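PDB 6MKB: tumor necrosis factor ligand superfamily member 9 from Mus musculus, which is a TNF-family cytokine that binds the receptor TNFRSF9 (4-1BB) and induces proliferation of activated peripheral blood T cells. Local coordinates for residues B[93-103]-B[115-125]. Residues are numbered along the deposited sequence; the frame is centred on the assembly and turned at random.
Sequences VDDFDNLALTV and VDRSWSQLLLL
At one edge of the TNF-homology beta sandwich, Leu101 and Trp119 pack between the edge strands of the two facing sheets. Their side chains slide past each other in opposite directions, with Leu101 CB 3.6 Å from Trp119 CB, and Leu101 CD2 runs on to the backbone O of Arg117. Trp119 CB points toward strand 100-103, and with CG anti to the backbone N (chi1 172°) the indole lies beneath the backbone of the facing segment: Ala100 C and Leu101 N lie over one ring face, while Leu99 CG meets CZ2 at the edge, 4.2 Å away.

The jelly-roll fold explains this side-chain packing. Strand 100-103 runs at 156° to strand 115-125 with axes 7.3 Å apart, yet no clear direct hydrogen bond joins them; the first pairs with strand 80-90, the second with strand 58-70. A water instead bridges the gap, donating to Thr102 O and accepting a weak bond from Arg117 NE in the guanidinium plane. Val103 CG2 packs 3.5 Å from Arg117 CG, on the aliphatic part of the arginine, whose chain then bends at chi2 (-88°).

Toward the other end, Leu99 CD2 and Leu123 CD1 meet tip to tip at 4.0 Å. Val93, which opens a type I turn, crosses Leu123 at about a right angle, its CG2 3.5 Å from CD2. On the outward side of strand 115-125, Ser118 packs on Ser118 of the second subunit.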
ATOM      1  N   VAL B  93      -2.424  -1.610  19.644  1.00 63.19           N
ATOM      2  CA  VAL B  93      -3.776  -1.240  19.216  1.00 65.91           C
ATOM      3  C   VAL B  93      -4.642  -2.510  19.346  1.00 78.39           C
ATOM      4  O   VAL B  93      -4.084  -3.604  19.367  1.00 77.34           O
ATOM      5  CB  VAL B  93      -3.838  -0.566  17.814  1.00 68.44           C
ATOM      6  CG1 VAL B  93      -2.796   0.554  17.682  1.00 66.29           C
ATOM      7  CG2 VAL B  93      -3.683  -1.585  16.694  1.00 68.46           C
ATOM      8  N   ASP B  94      -5.985  -2.367  19.484  1.00 83.48           N
ATOM      9  CA  ASP B  94      -6.996  -3.450  19.656  1.00 87.96           C
ATOM     10  C   ASP B  94      -6.729  -4.736  18.810  1.00 97.30           C
ATOM     11  O   ASP B  94      -7.113  -5.832  19.234  1.00 97.76           O
ATOM     12  CB  ASP B  94      -8.410  -2.918  19.326  1.00 90.82           C
ATOM     13  CG  ASP B  94      -9.574  -3.787  19.796  1.00110.08           C
ATOM     14  OD1 ASP B  94      -9.613  -4.135  21.003  1.00112.60           O
ATOM     15  OD2 ASP B  94     -10.462  -4.092  18.965  1.00118.95           O
ATOM     16  N   ASP B  95      -6.075  -4.586  17.635  1.00 96.92           N
ATOM     17  CA  ASP B  95      -5.759  -5.678  16.707  1.00 98.77           C
ATOM     18  C   ASP B  95      -4.234  -5.779  16.389  1.00104.19           C
ATOM     19  O   ASP B  95      -3.872  -6.436  15.401  1.00103.35           O
ATOM     20  CB  ASP B  95      -6.573  -5.508  15.399  1.00100.78           C
ATOM     21  CG  ASP B  95      -6.031  -4.455  14.442  1.00109.46           C
ATOM     22  OD1 ASP B  95      -6.115  -3.245  14.776  1.00108.97           O
ATOM     23  OD2 ASP B  95      -5.516  -4.840  13.363  1.00114.15           O
ATOM     24  N   PHE B  96      -3.350  -5.154  17.224  1.00101.83           N
ATOM     25  CA  PHE B  96      -1.891  -5.215  17.035  1.00101.17           C
ATOM     26  C   PHE B  96      -1.391  -6.585  17.508  1.00105.02           C
ATOM     27  O   PHE B  96      -0.883  -6.796  18.616  1.00105.68           O
ATOM     28  CB  PHE B  96      -1.100  -4.023  17.648  1.00102.78           C
ATOM     29  CG  PHE B  96       0.418  -4.126  17.649  1.00104.51           C
ATOM     30  CD1 PHE B  96       1.096  -4.778  16.618  1.00107.31           C
ATOM     31  CD2 PHE B  96       1.169  -3.545  18.663  1.00107.44           C
ATOM     32  CE1 PHE B  96       2.486  -4.920  16.653  1.00108.05           C
ATOM     33  CE2 PHE B  96       2.564  -3.671  18.685  1.00110.13           C
ATOM     34  CZ  PHE B  96       3.212  -4.346  17.675  1.00107.57           C
ATOM     35  N   ASP B  97      -1.608  -7.507  16.598  1.00100.64           N
ATOM     36  CA  ASP B  97      -1.262  -8.907  16.528  1.00100.90           C
ATOM     37  C   ASP B  97      -1.059  -9.123  15.047  1.00101.15           C
ATOM     38  O   ASP B  97      -1.989  -8.901  14.262  1.00101.58           O
ATOM     39  CB  ASP B  97      -2.388  -9.771  17.103  1.00103.44           C
ATOM     40  N   ASN B  98       0.197  -9.382  14.656  1.00 93.14           N
ATOM     41  CA  ASN B  98       0.688  -9.575  13.288  1.00 89.62           C
ATOM     42  C   ASN B  98       0.376  -8.356  12.368  1.00 83.55           C
ATOM     43  O   ASN B  98       0.009  -8.538  11.201  1.00 84.06           O
ATOM     44  CB  ASN B  98       0.235 -10.925  12.648  1.00 94.63           C
ATOM     45  CG  ASN B  98      -1.251 -11.217  12.609  1.00125.05           C
ATOM     46  OD1 ASN B  98      -1.778 -11.988  13.424  1.00121.49           O
ATOM     47  ND2 ASN B  98      -1.963 -10.603  11.668  1.00116.89           N
ATOM     48  N   LEU B  99       0.615  -7.117  12.876  1.00 71.21           N
ATOM     49  CA  LEU B  99       0.558  -5.870  12.075  1.00 65.67           C
ATOM     50  C   LEU B  99       1.877  -5.844  11.299  1.00 61.34           C
ATOM     51  O   LEU B  99       2.902  -5.383  11.822  1.00 59.06           O
ATOM     52  CB  LEU B  99       0.389  -4.630  12.993  1.00 64.93           C
ATOM     53  CG  LEU B  99      -0.904  -3.808  12.935  1.00 67.96           C
ATOM     54  CD1 LEU B  99      -2.126  -4.653  13.115  1.00 67.84           C
ATOM     55  CD2 LEU B  99      -0.908  -2.777  14.029  1.00 70.13           C
ATOM     56  N   ALA B 100       1.903  -6.496  10.120  1.00 54.22           N
ATOM     57  CA  ALA B 100       3.148  -6.651   9.358  1.00 51.56           C
ATOM     58  C   ALA B 100       2.950  -6.816   7.860  1.00 51.34           C
ATOM     59  O   ALA B 100       1.943  -7.348   7.400  1.00 49.85           O
ATOM     60  CB  ALA B 100       3.926  -7.859   9.884  1.00 52.70           C
ATOM     61  N   LEU B 101       3.988  -6.425   7.111  1.00 46.79           N
ATOM     62  CA  LEU B 101       4.097  -6.545   5.669  1.00 45.00           C
ATOM     63  C   LEU B 101       5.099  -7.652   5.444  1.00 49.90           C
ATOM     64  O   LEU B 101       6.269  -7.471   5.779  1.00 50.30           O
ATOM     65  CB  LEU B 101       4.544  -5.187   5.061  1.00 44.35           C
ATOM     66  CG  LEU B 101       4.980  -5.131   3.566  1.00 50.34           C
ATOM     67  CD1 LEU B 101       3.954  -5.782   2.642  1.00 52.55           C
ATOM     68  CD2 LEU B 101       5.164  -3.706   3.112  1.00 51.63           C
ATOM     69  N   THR B 102       4.647  -8.818   4.949  1.00 46.77           N
ATOM     70  CA  THR B 102       5.530  -9.961   4.726  1.00 46.78           C
ATOM     71  C   THR B 102       5.643 -10.276   3.227  1.00 51.90           C
ATOM     72  O   THR B 102       4.671 -10.184   2.479  1.00 50.07           O
ATOM     73  CB  THR B 102       5.049 -11.167   5.536  1.00 52.23           C
ATOM     74  OG1 THR B 102       4.845 -10.753   6.881  1.00 56.63           O
ATOM     75  CG2 THR B 102       6.039 -12.330   5.538  1.00 46.67           C
ATOM     76  N   VAL B 103       6.865 -10.603   2.800  1.00 50.83           N
ATOM     77  CA  VAL B 103       7.236 -11.037   1.448  1.00 50.62           C
ATOM     78  C   VAL B 103       7.779 -12.463   1.571  1.00 54.20           C
ATOM     79  O   VAL B 103       8.758 -12.700   2.269  1.00 52.22           O
ATOM     80  CB  VAL B 103       8.240 -10.095   0.769  1.00 53.48           C
ATOM     81  CG1 VAL B 103       8.661 -10.625  -0.599  1.00 53.39           C
ATOM     82  CG2 VAL B 103       7.680  -8.683   0.668  1.00 53.00           C
ATOM     83  N   VAL B 115      12.083  -6.125  -5.141  1.00 49.87           N
ATOM     84  CA  VAL B 115      10.780  -6.508  -4.612  1.00 48.45           C
ATOM     85  C   VAL B 115      10.189  -5.238  -4.001  1.00 52.10           C
ATOM     86  O   VAL B 115      10.791  -4.655  -3.104  1.00 50.87           O
ATOM     87  CB  VAL B 115      10.856  -7.699  -3.605  1.00 50.96           C
ATOM     88  CG1 VAL B 115       9.504  -7.941  -2.962  1.00 50.48           C
ATOM     89  CG2 VAL B 115      11.362  -8.981  -4.267  1.00 50.39           C
ATOM     90  N   ASP B 116       9.057  -4.783  -4.529  1.00 50.30           N
ATOM     91  CA  ASP B 116       8.425  -3.564  -4.047  1.00 50.59           C
ATOM     92  C   ASP B 116       7.003  -3.879  -3.615  1.00 56.65           C
ATOM     93  O   ASP B 116       6.123  -3.983  -4.452  1.00 58.78           O
ATOM     94  CB  ASP B 116       8.493  -2.442  -5.114  1.00 52.56           C
ATOM     95  CG  ASP B 116       7.785  -1.133  -4.777  1.00 69.11           C
ATOM     96  OD1 ASP B 116       7.310  -0.987  -3.631  1.00 74.73           O
ATOM     97  OD2 ASP B 116       7.698  -0.257  -5.660  1.00 71.45           O
ATOM     98  N   ARG B 117       6.783  -4.007  -2.301  1.00 54.11           N
ATOM     99  CA  ARG B 117       5.480  -4.322  -1.696  1.00 53.33           C
ATOM    100  C   ARG B 117       5.022  -3.208  -0.754  1.00 56.47           C
ATOM    101  O   ARG B 117       5.826  -2.663  -0.007  1.00 56.86           O
ATOM    102  CB  ARG B 117       5.535  -5.648  -0.919  1.00 50.75           C
ATOM    103  CG  ARG B 117       5.904  -6.831  -1.752  1.00 61.11           C
ATOM    104  CD  ARG B 117       4.730  -7.524  -2.423  1.00 59.42           C
ATOM    105  NE  ARG B 117       5.025  -8.955  -2.583  1.00 64.67           N
ATOM    106  CZ  ARG B 117       5.616  -9.492  -3.653  1.00 80.32           C
ATOM    107  NH1 ARG B 117       5.941  -8.730  -4.696  1.00 63.74           N
ATOM    108  NH2 ARG B 117       5.856 -10.795  -3.700  1.00 69.97           N
ATOM    109  N   SER B 118       3.727  -2.901  -0.780  1.00 51.66           N
ATOM    110  CA  SER B 118       3.092  -1.913   0.081  1.00 50.44           C
ATOM    111  C   SER B 118       2.081  -2.596   1.000  1.00 54.37           C
ATOM    112  O   SER B 118       1.585  -3.674   0.680  1.00 56.80           O
ATOM    113  CB  SER B 118       2.411  -0.829  -0.740  1.00 53.39           C
ATOM    114  OG  SER B 118       3.346  -0.156  -1.560  1.00 62.71           O
ATOM    115  N   TRP B 119       1.787  -1.961   2.136  1.00 47.27           N
ATOM    116  CA  TRP B 119       0.856  -2.405   3.160  1.00 45.29           C
ATOM    117  C   TRP B 119       0.179  -1.191   3.780  1.00 48.75           C
ATOM    118  O   TRP B 119       0.803  -0.132   3.910  1.00 47.41           O
ATOM    119  CB  TRP B 119       1.627  -3.204   4.228  1.00 42.68           C
ATOM    120  CG  TRP B 119       0.863  -3.592   5.471  1.00 42.99           C
ATOM    121  CD1 TRP B 119       0.320  -4.809   5.746  1.00 45.90           C
ATOM    122  CD2 TRP B 119       0.679  -2.794   6.657  1.00 42.69           C
ATOM    123  NE1 TRP B 119      -0.199  -4.820   7.022  1.00 44.83           N
ATOM    124  CE2 TRP B 119       0.015  -3.603   7.606  1.00 45.51           C
ATOM    125  CE3 TRP B 119       1.036  -1.474   7.021  1.00 43.11           C
ATOM    126  CZ2 TRP B 119      -0.334  -3.135   8.869  1.00 45.08           C
ATOM    127  CZ3 TRP B 119       0.696  -1.009   8.281  1.00 43.81           C
ATOM    128  CH2 TRP B 119       0.014  -1.827   9.186  1.00 45.21           C
ATOM    129  N   SER B 120      -1.073  -1.347   4.215  1.00 45.64           N
ATOM    130  CA  SER B 120      -1.765  -0.258   4.915  1.00 45.54           C
ATOM    131  C   SER B 120      -2.813  -0.799   5.847  1.00 49.17           C
ATOM    132  O   SER B 120      -3.329  -1.898   5.642  1.00 48.91           O
ATOM    133  CB  SER B 120      -2.383   0.759   3.954  1.00 49.12           C
ATOM    134  OG  SER B 120      -3.383   0.194   3.123  1.00 63.20           O
ATOM    135  N   GLN B 121      -3.113  -0.018   6.892  1.00 44.80           N
ATOM    136  CA  GLN B 121      -4.159  -0.319   7.845  1.00 43.52           C
ATOM    137  C   GLN B 121      -4.678   0.966   8.468  1.00 45.23           C
ATOM    138  O   GLN B 121      -3.883   1.856   8.804  1.00 44.16           O
ATOM    139  CB  GLN B 121      -3.662  -1.284   8.935  1.00 44.69           C
ATOM    140  CG  GLN B 121      -4.798  -2.115   9.534  1.00 59.41           C
ATOM    141  CD  GLN B 121      -4.543  -3.581   9.307  1.00 85.32           C
ATOM    142  OE1 GLN B 121      -4.723  -4.109   8.190  1.00 84.71           O
ATOM    143  NE2 GLN B 121      -4.074  -4.259  10.333  1.00 73.85           N
ATOM    144  N   LEU B 122      -6.007   1.048   8.655  1.00 40.51           N
ATOM    145  CA  LEU B 122      -6.631   2.157   9.344  1.00 39.67           C
ATOM    146  C   LEU B 122      -6.631   1.787  10.820  1.00 46.34           C
ATOM    147  O   LEU B 122      -7.169   0.741  11.189  1.00 46.64           O
ATOM    148  CB  LEU B 122      -8.035   2.421   8.789  1.00 39.94           C
ATOM    149  CG  LEU B 122      -8.117   3.171   7.447  1.00 42.87           C
ATOM    150  CD1 LEU B 122      -9.457   2.909   6.761  1.00 42.50           C
ATOM    151  CD2 LEU B 122      -7.897   4.687   7.626  1.00 42.64           C
ATOM    152  N   LEU B 123      -5.942   2.576  11.648  1.00 45.50           N
ATOM    153  CA  LEU B 123      -5.793   2.273  13.078  1.00 46.27           C
ATOM    154  C   LEU B 123      -6.216   3.420  13.987  1.00 48.78           C
ATOM    155  O   LEU B 123      -5.934   4.591  13.704  1.00 48.38           O
ATOM    156  CB  LEU B 123      -4.310   1.931  13.398  1.00 46.00           C
ATOM    157  CG  LEU B 123      -3.700   0.681  12.733  1.00 50.67           C
ATOM    158  CD1 LEU B 123      -2.186   0.741  12.764  1.00 49.14           C
ATOM    159  CD2 LEU B 123      -4.159  -0.585  13.404  1.00 54.39           C
ATOM    160  N   LEU B 124      -6.853   3.066  15.111  1.00 44.34           N
ATOM    161  CA  LEU B 124      -7.205   4.037  16.144  1.00 44.01           C
ATOM    162  C   LEU B 124      -5.976   4.257  17.016  1.00 49.54           C
ATOM    163  O   LEU B 124      -5.494   3.323  17.672  1.00 49.69           O
ATOM    164  CB  LEU B 124      -8.401   3.591  16.994  1.00 44.06           C
ATOM    165  CG  LEU B 124      -9.787   3.668  16.372  1.00 47.75           C
ATOM    166  CD1 LEU B 124     -10.779   2.991  17.272  1.00 46.50           C
ATOM    167  CD2 LEU B 124     -10.199   5.117  16.087  1.00 51.43           C
ATOM    168  N   LEU B 125      -5.428   5.465  16.957  1.00 46.00           N
ATOM    169  CA  LEU B 125      -4.248   5.835  17.732  1.00 44.65           C
ATOM    170  C   LEU B 125      -4.618   6.855  18.806  1.00 50.65           C
ATOM    171  O   LEU B 125      -5.575   7.629  18.649  1.00 50.89           O
ATOM    172  CB  LEU B 125      -3.122   6.374  16.827  1.00 43.12           C
ATOM    173  CG  LEU B 125      -2.599   5.439  15.703  1.00 45.03           C
ATOM    174  CD1 LEU B 125      -1.459   6.093  14.938  1.00 43.89           C
ATOM    175  CD2 LEU B 125      -2.142   4.078  16.236  1.00 42.94           C
TER
HETATM  176  O   HOH W   1       3.353  -9.072  -0.044  1.00 69.82           O